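Inositol monophosphatase (Zymomonas mobilis, PDB 4N81) probably acts as a magnesium-dependent phosphatase of the inositol monophosphatase superfamily, hydrolysing phosphate monoesters such as inositol monophosphate. Local coordinates at residues L206-Y209 with D210-A213; I224-D227 with W228-P232. All blocks are in the same frame, centred on the assembly; numbering follows the deposited sequence.

Interaction 1: residues L206-Y209 with D210-A213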
# COMPACT_ATOMS: atom_id res chain seq x y z
N LEU A 206 -17.43 -3.27 6.86
CA LEU A 206 -16.91 -2.13 7.65
C LEU A 206 -17.81 -1.80 8.87
O LEU A 206 -19.04 -2.04 8.83
CB LEU A 206 -16.82 -0.86 6.77
CG LEU A 206 -15.58 -0.76 5.87
CD1 LEU A 206 -15.36 -1.90 4.99
CD2 LEU A 206 -15.71 0.52 5.04
N LYS A 207 -17.19 -1.27 9.93
CA LYS A 207 -17.90 -0.71 11.10
C LYS A 207 -18.09 0.77 10.85
O LYS A 207 -17.39 1.31 10.03
CB LYS A 207 -17.04 -0.92 12.36
CG LYS A 207 -16.69 -2.40 12.56
CD LYS A 207 -17.95 -3.22 12.78
CE LYS A 207 -17.64 -4.75 12.94
NZ LYS A 207 -17.60 -5.51 11.63
N PHE A 208 -18.99 1.44 11.59
CA PHE A 208 -19.23 2.87 11.35
C PHE A 208 -17.93 3.70 11.58
O PHE A 208 -17.68 4.70 10.88
CB PHE A 208 -20.36 3.39 12.27
CG PHE A 208 -20.85 4.80 11.93
CD1 PHE A 208 -21.07 5.19 10.62
CD2 PHE A 208 -21.13 5.71 12.94
CE1 PHE A 208 -21.54 6.49 10.31
CE2 PHE A 208 -21.63 7.01 12.66
CZ PHE A 208 -21.83 7.40 11.34
N TYR A 209 -17.08 3.24 12.49
CA TYR A 209 -15.80 3.89 12.77
C TYR A 209 -14.96 3.91 11.50
O TYR A 209 -14.10 4.78 11.35
CB TYR A 209 -14.93 3.03 13.75
CG TYR A 209 -15.59 2.67 15.03
CD1 TYR A 209 -15.55 3.56 16.13
CD2 TYR A 209 -16.24 1.46 15.18
CE1 TYR A 209 -16.15 3.24 17.34
CE2 TYR A 209 -16.85 1.13 16.39
CZ TYR A 209 -16.80 2.02 17.47
OH TYR A 209 -17.41 1.67 18.68
N ASP A 210 -15.15 2.93 10.64
CA ASP A 210 -14.31 2.84 9.45
C ASP A 210 -14.77 3.72 8.27
O ASP A 210 -13.96 3.94 7.38
CB ASP A 210 -14.28 1.41 8.90
CG ASP A 210 -13.81 0.36 9.96
OD1 ASP A 210 -12.92 0.67 10.77
OD2 ASP A 210 -14.38 -0.76 9.93
N PHE A 211 -16.02 4.20 8.24
CA PHE A 211 -16.50 4.97 7.06
C PHE A 211 -17.13 6.33 7.34
O PHE A 211 -17.29 7.18 6.40
CB PHE A 211 -17.41 4.12 6.12
CG PHE A 211 -18.68 3.63 6.77
CD1 PHE A 211 -19.81 4.43 6.82
CD2 PHE A 211 -18.75 2.35 7.31
CE1 PHE A 211 -21.02 3.97 7.38
CE2 PHE A 211 -19.92 1.89 7.89
CZ PHE A 211 -21.07 2.69 7.92
N ALA A 212 -17.47 6.56 8.62
CA ALA A 212 -18.13 7.83 8.93
C ALA A 212 -17.31 9.01 8.40
O ALA A 212 -17.87 9.89 7.74
CB ALA A 212 -18.33 7.98 10.48
N ALA A 213 -16.01 9.04 8.68
CA ALA A 213 -15.17 10.21 8.26
C ALA A 213 -15.06 10.28 6.73
O ALA A 213 -14.78 11.36 6.16
CB ALA A 213 -13.75 10.12 8.86
O HOH W 1 -14.86 7.43 10.81
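F208 and A212 make the tight end of this turn: the CB of A212 sits over one face of the F208 ring, 3.7 Å from its centroid and displaced toward the rim, while F211 meets the same ring at its edge. The two phenyl groups form an offset edge-to-face pair with their planes at 69°, and F208 CD1 comes within 3.5 Å of F211 CE1. F211 reaches this place with CG between its backbone N and carbonyl carbon (chi1 62°), which folds the ring back against the preceding turn, where F208 CA lies over its face and L206 CB at its edge. The carbonyl O of F208 takes two amides, A212 N at 2.9 Å and F211 N, longer at 3.2 Å. These bonds belong to the short, weakly bonded helix 208-211, which carries D210, a predicted ligand of the catalytic magnesium in this phosphatase family. K207 N donates to D210 OD2 (2.9 Å, 166°) from above the carboxylate plane, and D210 N returns a bond to K207 O; the first restrains the carboxylate, the second closes the backbone turn. OD1 of D210 lies close to the carboxylates of D86 and D89, also predicted metal ligands, and a sulfate is bound nearby. The packing is looser at exposed K207, whose chain bends away, leaving NZ 6.0 Å from D210 OD2. At the helix end a water joins Y209 O to A213 N. V84 and V108 of strands 81-86 and 102-109 pack on F208, and A106 on A212 and A213, while L233 and S237 cover F211.

Interaction 2: residues I224-D227 with W228-P232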
# COMPACT_ATOMS: atom_id res chain seq x y z
N ILE A 224 -19.19 10.22 -4.85
CA ILE A 224 -20.44 9.77 -4.27
C ILE A 224 -20.08 8.53 -3.45
O ILE A 224 -19.24 7.74 -3.84
CB ILE A 224 -21.49 9.44 -5.36
CG1 ILE A 224 -22.78 8.86 -4.76
CG2 ILE A 224 -20.96 8.44 -6.41
CD1 ILE A 224 -23.96 8.97 -5.85
N MET A 225 -20.71 8.38 -2.29
CA MET A 225 -20.42 7.26 -1.44
C MET A 225 -21.72 6.82 -0.78
O MET A 225 -22.38 7.62 -0.11
CB MET A 225 -19.34 7.64 -0.42
CG MET A 225 -18.85 6.45 0.37
SD MET A 225 -17.33 6.91 1.26
CE MET A 225 -17.26 5.45 2.26
N ARG A 226 -22.11 5.57 -1.05
CA ARG A 226 -23.40 5.05 -0.64
C ARG A 226 -23.27 3.59 -0.21
O ARG A 226 -22.20 3.00 -0.32
CB ARG A 226 -24.35 5.05 -1.86
CG ARG A 226 -24.56 6.43 -2.56
CD ARG A 226 -25.52 7.25 -1.73
NE ARG A 226 -25.50 8.65 -2.11
CZ ARG A 226 -26.18 9.16 -3.14
NH1 ARG A 226 -26.96 8.38 -3.90
NH2 ARG A 226 -26.07 10.47 -3.39
N ASP A 227 -24.37 2.99 0.24
CA ASP A 227 -24.37 1.53 0.36
C ASP A 227 -24.67 0.85 -0.98
O ASP A 227 -24.73 1.53 -2.00
CB ASP A 227 -25.26 1.00 1.50
CG ASP A 227 -26.75 1.18 1.25
OD1 ASP A 227 -27.50 1.11 2.26
OD2 ASP A 227 -27.18 1.36 0.08
N TRP A 228 -24.77 -0.48 -0.97
CA TRP A 228 -24.91 -1.23 -2.24
C TRP A 228 -26.36 -1.16 -2.81
O TRP A 228 -26.61 -1.66 -3.89
CB TRP A 228 -24.50 -2.72 -2.06
CG TRP A 228 -23.03 -2.89 -1.76
CD1 TRP A 228 -22.04 -1.89 -1.68
CD2 TRP A 228 -22.36 -4.13 -1.57
NE1 TRP A 228 -20.80 -2.49 -1.43
CE2 TRP A 228 -20.99 -3.85 -1.35
CE3 TRP A 228 -22.80 -5.46 -1.54
CZ2 TRP A 228 -20.04 -4.88 -1.12
CZ3 TRP A 228 -21.86 -6.49 -1.31
CH2 TRP A 228 -20.49 -6.18 -1.11
N GLN A 229 -27.28 -0.57 -2.06
CA GLN A 229 -28.61 -0.21 -2.57
C GLN A 229 -28.70 1.26 -3.02
O GLN A 229 -29.81 1.78 -3.24
CB GLN A 229 -29.70 -0.49 -1.51
CG GLN A 229 -30.00 -2.03 -1.32
CD GLN A 229 -28.89 -2.72 -0.58
OE1 GLN A 229 -28.52 -2.30 0.53
NE2 GLN A 229 -28.34 -3.79 -1.17
N ASN A 230 -27.55 1.91 -3.12
CA ASN A 230 -27.44 3.35 -3.47
C ASN A 230 -28.14 4.25 -2.43
O ASN A 230 -28.58 5.35 -2.76
CB ASN A 230 -28.04 3.66 -4.86
CG ASN A 230 -27.64 5.06 -5.36
OD1 ASN A 230 -26.52 5.50 -5.12
ND2 ASN A 230 -28.57 5.76 -6.02
N ARG A 231 -28.23 3.78 -1.19
CA ARG A 231 -28.80 4.59 -0.12
C ARG A 231 -27.71 5.29 0.71
O ARG A 231 -26.56 4.86 0.71
CB ARG A 231 -29.66 3.70 0.81
CG ARG A 231 -30.94 3.14 0.13
CD ARG A 231 -31.69 2.12 1.04
NE ARG A 231 -32.90 1.69 0.33
CZ ARG A 231 -34.07 2.31 0.33
NH1 ARG A 231 -34.31 3.39 1.11
NH2 ARG A 231 -35.05 1.81 -0.44
N PRO A 232 -28.07 6.36 1.44
CA PRO A 232 -27.06 7.04 2.29
C PRO A 232 -26.47 6.16 3.35
O PRO A 232 -27.18 5.32 3.91
CB PRO A 232 -27.89 8.08 3.06
CG PRO A 232 -29.10 8.30 2.24
CD PRO A 232 -29.39 6.99 1.53
O HOH W 2 -27.01 2.56 4.44
O HOH W 3 -29.86 -0.87 1.98
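D227 OD2 holds the turn together by accepting two backbone amides, Q229 N and R231 N, each at 2.9 Å from it. The donors come from opposite faces of the carboxylate plane, each well tilted out of it, so the oxygen is gripped between them. A chi1 of 69° swings the acid over the following residues, where it lies alongside the start of the R231 side chain, whose CB is 3.5 Å from OD2. Replacing D227 by alanine is likely to leave the amides of Q229 and R231 without their shared acceptor and the turn less firmly held. The bond from Q229 N to OD2 is the mark of an Asx turn, overlaid on a type I beta turn from D227 to N230 that is closed by N230 N to D227 O. Further along, D227 N donates almost straight to R231 O (2.9 Å, 167°). The other carboxylate oxygen, OD1, is met by a water shared with P232 O. On the flank, R226 bends at chi2 so that NH1 reaches N230 OD1 in a weak bond of 3.2 Å, while I224 CD1 lies 3.4 Å above the centre of its guanidinium plane. W228 points away from 224-227, into the protein, where NE1 bonds to V241 O and the indole touches M257. The turn thus leaves the outermost strand 224-226, which pairs through I224 and R226 with strand 241-244, while I250 of helix 250-257 packs on R226 and N230.

Overall arrangement
Interactions 1 and 2 follow one another along the chain and lie about 14 Å apart between centres, joined where F211 CB packs at 4.1 Å from M225 CE. Interaction 1 is the more interior, with F208 and A212 against the seven-stranded sheet and its acidic side in the predicted metal site. Interaction 2 ends an outermost strand of the five-stranded sheet, away from the annotated sites, and is partly exposed, with W228 and I224 buried. In both, an aspartate carboxylate accepts a backbone amide, but D210 takes one from a preceding residue beside other acids, whereas D227 takes two from following residues and also meets water. Rings dominate the apolar packing of 206-213; backbone and polar groups carry 224-232.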